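Local coordinates for protein farnesyl pyrophosphate synthetase (Staphylococcus aureus, PDB 5H9D) that probably acts, with magnesium and a partner subunit, as a heptaprenyl diphosphate synthase that lengthens isoprenoid diphosphate chains, at residues K19-K24 with L71-M76. Sequence-based numbering, arbitrary orientation.
Sequences KAIKSK and LELIHM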
ATOM      1  N   LYS A  19     -10.167  16.461   4.691  1.00 58.67           N
ATOM      2  CA  LYS A  19     -11.579  16.113   4.660  1.00 59.75           C
ATOM      3  C   LYS A  19     -11.737  14.597   4.450  1.00 59.60           C
ATOM      4  O   LYS A  19     -12.490  13.936   5.172  1.00 61.20           O
ATOM      5  CB  LYS A  19     -12.316  16.835   3.541  1.00 61.08           C
ATOM      6  CG  LYS A  19     -13.808  16.537   3.548  1.00 60.32           C
ATOM      7  CD  LYS A  19     -14.438  16.830   2.196  1.00 63.35           C
ATOM      8  CE  LYS A  19     -15.931  16.500   2.170  1.00 62.23           C
ATOM      9  NZ  LYS A  19     -16.543  16.937   0.885  1.00 63.48           N
ATOM     10  N   ALA A  20     -11.014  14.058   3.468  1.00 57.15           N
ATOM     11  CA  ALA A  20     -11.053  12.642   3.131  1.00 54.44           C
ATOM     12  C   ALA A  20     -10.817  11.703   4.306  1.00 54.13           C
ATOM     13  O   ALA A  20     -11.279  10.578   4.316  1.00 55.45           O
ATOM     14  CB  ALA A  20     -10.043  12.364   2.039  1.00 52.53           C
ATOM     15  N   ILE A  21     -10.133  12.191   5.319  1.00 54.02           N
ATOM     16  CA  ILE A  21      -9.800  11.386   6.472  1.00 53.54           C
ATOM     17  C   ILE A  21     -10.887  11.294   7.564  1.00 53.44           C
ATOM     18  O   ILE A  21     -10.860  10.424   8.451  1.00 52.18           O
ATOM     19  CB  ILE A  21      -8.423  11.899   7.012  1.00 54.24           C
ATOM     20  CG1 ILE A  21      -7.399  10.798   6.832  1.00 55.46           C
ATOM     21  CG2 ILE A  21      -8.493  12.359   8.436  1.00 54.99           C
ATOM     22  CD1 ILE A  21      -7.399  10.247   5.469  1.00 56.30           C
ATOM     23  N   LYS A  22     -11.861  12.185   7.483  1.00 52.51           N
ATOM     24  CA  LYS A  22     -12.928  12.191   8.464  1.00 51.78           C
ATOM     25  C   LYS A  22     -13.708  10.880   8.391  1.00 52.66           C
ATOM     26  O   LYS A  22     -13.997  10.370   7.300  1.00 54.24           O
ATOM     27  CB  LYS A  22     -13.797  13.433   8.237  1.00 49.03           C
ATOM     28  CG  LYS A  22     -12.980  14.688   8.523  1.00 46.64           C
ATOM     29  CD  LYS A  22     -13.762  15.978   8.485  1.00 47.12           C
ATOM     30  CE  LYS A  22     -12.891  17.122   9.036  1.00 46.76           C
ATOM     31  NZ  LYS A  22     -13.564  18.462   8.946  1.00 47.67           N
ATOM     32  N   SER A  23     -14.032  10.313   9.548  1.00 51.40           N
ATOM     33  CA  SER A  23     -14.744   9.048   9.553  1.00 51.76           C
ATOM     34  C   SER A  23     -15.890   8.919  10.550  1.00 52.90           C
ATOM     35  O   SER A  23     -15.949   9.613  11.552  1.00 52.17           O
ATOM     36  CB  SER A  23     -13.719   7.911   9.784  1.00 52.87           C
ATOM     37  OG  SER A  23     -14.290   6.702  10.261  1.00 48.75           O
ATOM     38  N   LYS A  24     -16.799   7.994  10.256  1.00 54.57           N
ATOM     39  CA  LYS A  24     -17.897   7.707  11.132  1.00 53.08           C
ATOM     40  C   LYS A  24     -17.303   7.110  12.410  1.00 54.49           C
ATOM     41  O   LYS A  24     -17.926   7.172  13.468  1.00 57.36           O
ATOM     42  CB  LYS A  24     -18.843   6.724  10.473  1.00 52.74           C
ATOM     43  CG  LYS A  24     -19.791   7.371   9.489  1.00 57.66           C
ATOM     44  CD  LYS A  24     -21.031   6.517   9.243  1.00 62.59           C
ATOM     45  CE  LYS A  24     -21.217   6.180   7.736  1.00 66.65           C
ATOM     46  NZ  LYS A  24     -22.222   5.055   7.493  1.00 68.42           N
ATOM     47  N   LEU A  71      -2.991   9.272  -4.158  1.00 50.60           N
ATOM     48  CA  LEU A  71      -1.618   8.795  -4.019  1.00 52.39           C
ATOM     49  C   LEU A  71      -1.073   8.929  -2.592  1.00 54.01           C
ATOM     50  O   LEU A  71      -0.391   8.016  -2.093  1.00 55.13           O
ATOM     51  CB  LEU A  71      -0.685   9.543  -4.980  1.00 53.92           C
ATOM     52  CG  LEU A  71      -0.441   9.009  -6.385  1.00 54.86           C
ATOM     53  CD1 LEU A  71       0.508   7.825  -6.253  1.00 57.68           C
ATOM     54  CD2 LEU A  71      -1.755   8.622  -7.071  1.00 53.41           C
ATOM     55  N   GLU A  72      -1.360  10.055  -1.933  1.00 53.02           N
ATOM     56  CA  GLU A  72      -0.853  10.254  -0.582  1.00 52.40           C
ATOM     57  C   GLU A  72      -1.559   9.326   0.394  1.00 51.49           C
ATOM     58  O   GLU A  72      -0.971   8.899   1.365  1.00 52.50           O
ATOM     59  CB  GLU A  72      -1.016  11.716  -0.173  1.00 52.77           C
ATOM     60  CG  GLU A  72      -0.198  12.166   1.031  1.00 56.85           C
ATOM     61  CD  GLU A  72       1.298  11.960   0.878  1.00 60.88           C
ATOM     62  OE1 GLU A  72       1.736  11.676  -0.250  1.00 64.88           O
ATOM     63  OE2 GLU A  72       2.046  12.076   1.879  1.00 63.08           O
ATOM     64  N   LEU A  73      -2.819   8.993   0.135  1.00 51.09           N
ATOM     65  CA  LEU A  73      -3.558   8.100   1.028  1.00 49.59           C
ATOM     66  C   LEU A  73      -3.032   6.657   0.918  1.00 49.92           C
ATOM     67  O   LEU A  73      -2.953   5.958   1.923  1.00 49.26           O
ATOM     68  CB  LEU A  73      -5.063   8.163   0.724  1.00 48.62           C
ATOM     69  CG  LEU A  73      -5.875   9.444   0.988  1.00 50.53           C
ATOM     70  CD1 LEU A  73      -7.278   9.375   0.392  1.00 49.48           C
ATOM     71  CD2 LEU A  73      -5.987   9.675   2.473  1.00 50.14           C
ATOM     72  N   ILE A  74      -2.665   6.218  -0.295  1.00 49.68           N
ATOM     73  CA  ILE A  74      -2.123   4.873  -0.506  1.00 50.38           C
ATOM     74  C   ILE A  74      -0.712   4.826   0.128  1.00 49.82           C
ATOM     75  O   ILE A  74      -0.323   3.839   0.767  1.00 47.86           O
ATOM     76  CB  ILE A  74      -2.042   4.506  -2.043  1.00 51.75           C
ATOM     77  CG1 ILE A  74      -3.449   4.252  -2.597  1.00 51.97           C
ATOM     78  CG2 ILE A  74      -1.220   3.228  -2.250  1.00 50.85           C
ATOM     79  CD1 ILE A  74      -3.584   4.484  -4.102  1.00 50.72           C
ATOM     80  N   HIS A  75       0.051   5.894  -0.070  1.00 48.45           N
ATOM     81  CA  HIS A  75       1.371   6.012   0.527  1.00 50.10           C
ATOM     82  C   HIS A  75       1.271   5.835   2.060  1.00 51.11           C
ATOM     83  O   HIS A  75       2.017   5.057   2.677  1.00 50.94           O
ATOM     84  CB  HIS A  75       1.927   7.387   0.194  1.00 51.35           C
ATOM     85  CG  HIS A  75       3.248   7.678   0.825  1.00 53.99           C
ATOM     86  ND1 HIS A  75       4.251   6.734   0.923  1.00 55.38           N
ATOM     87  CD2 HIS A  75       3.741   8.815   1.369  1.00 53.09           C
ATOM     88  CE1 HIS A  75       5.305   7.279   1.502  1.00 54.79           C
ATOM     89  NE2 HIS A  75       5.020   8.540   1.783  1.00 55.51           N
ATOM     90  N   MET A  76       0.336   6.576   2.656  1.00 51.30           N
ATOM     91  CA  MET A  76       0.056   6.545   4.089  1.00 50.55           C
ATOM     92  C   MET A  76      -0.399   5.160   4.555  1.00 51.39           C
ATOM     93  O   MET A  76       0.018   4.681   5.617  1.00 52.91           O
ATOM     94  CB  MET A  76      -1.038   7.538   4.433  1.00 49.61           C
ATOM     95  CG  MET A  76      -0.671   8.981   4.319  1.00 49.60           C
ATOM     96  SD  MET A  76      -2.146  10.060   4.415  1.00 48.85           S
ATOM     97  CE  MET A  76      -2.404  10.180   6.175  1.00 46.40           C
TER
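Ala20 and Ile21, where the chain leaves helix 6-20, both reach the side chain of Leu73 on helix 62-85, one at each of its two methyl branches. Ala20 points its CB toward the partner helix, and that CB lies 4.4 Å from Leu73 CD1; its one methyl is small enough to touch both Leu73 and His120 of helix 103-121. The larger Ile21 gives the main contact through the end of its longer branch, with CD1 3.4 Å from Leu73 CD2, as the two side chains run past each other in opposite directions. Leu73 has its CG anti to the carbonyl carbon (chi1 -67°), which swings its forked end out toward both neighbours, while Met76 CE stays 5.0 Å from Ile21 CD1, at the margin. A backbone hydrogen bond, Lys22 N to Lys19 O, 3.0 Å long, closes the turn. Beyond it Ser23, a polar residue fitting the turn into helix 26-38, hydrogen-bonds through OG to Asp25 N and to Glu106 OE2 of the subunit 1 chain, an oxygen that Lys24 N also binds. This apolar packing thus joins the end of helix 6-20 to helix 62-85 of the largely helical polyprenyl synthetase fold, with helix 103-121 adding Leu113 and Leu116 against Ile21 and helix 26-38 adding Ser32.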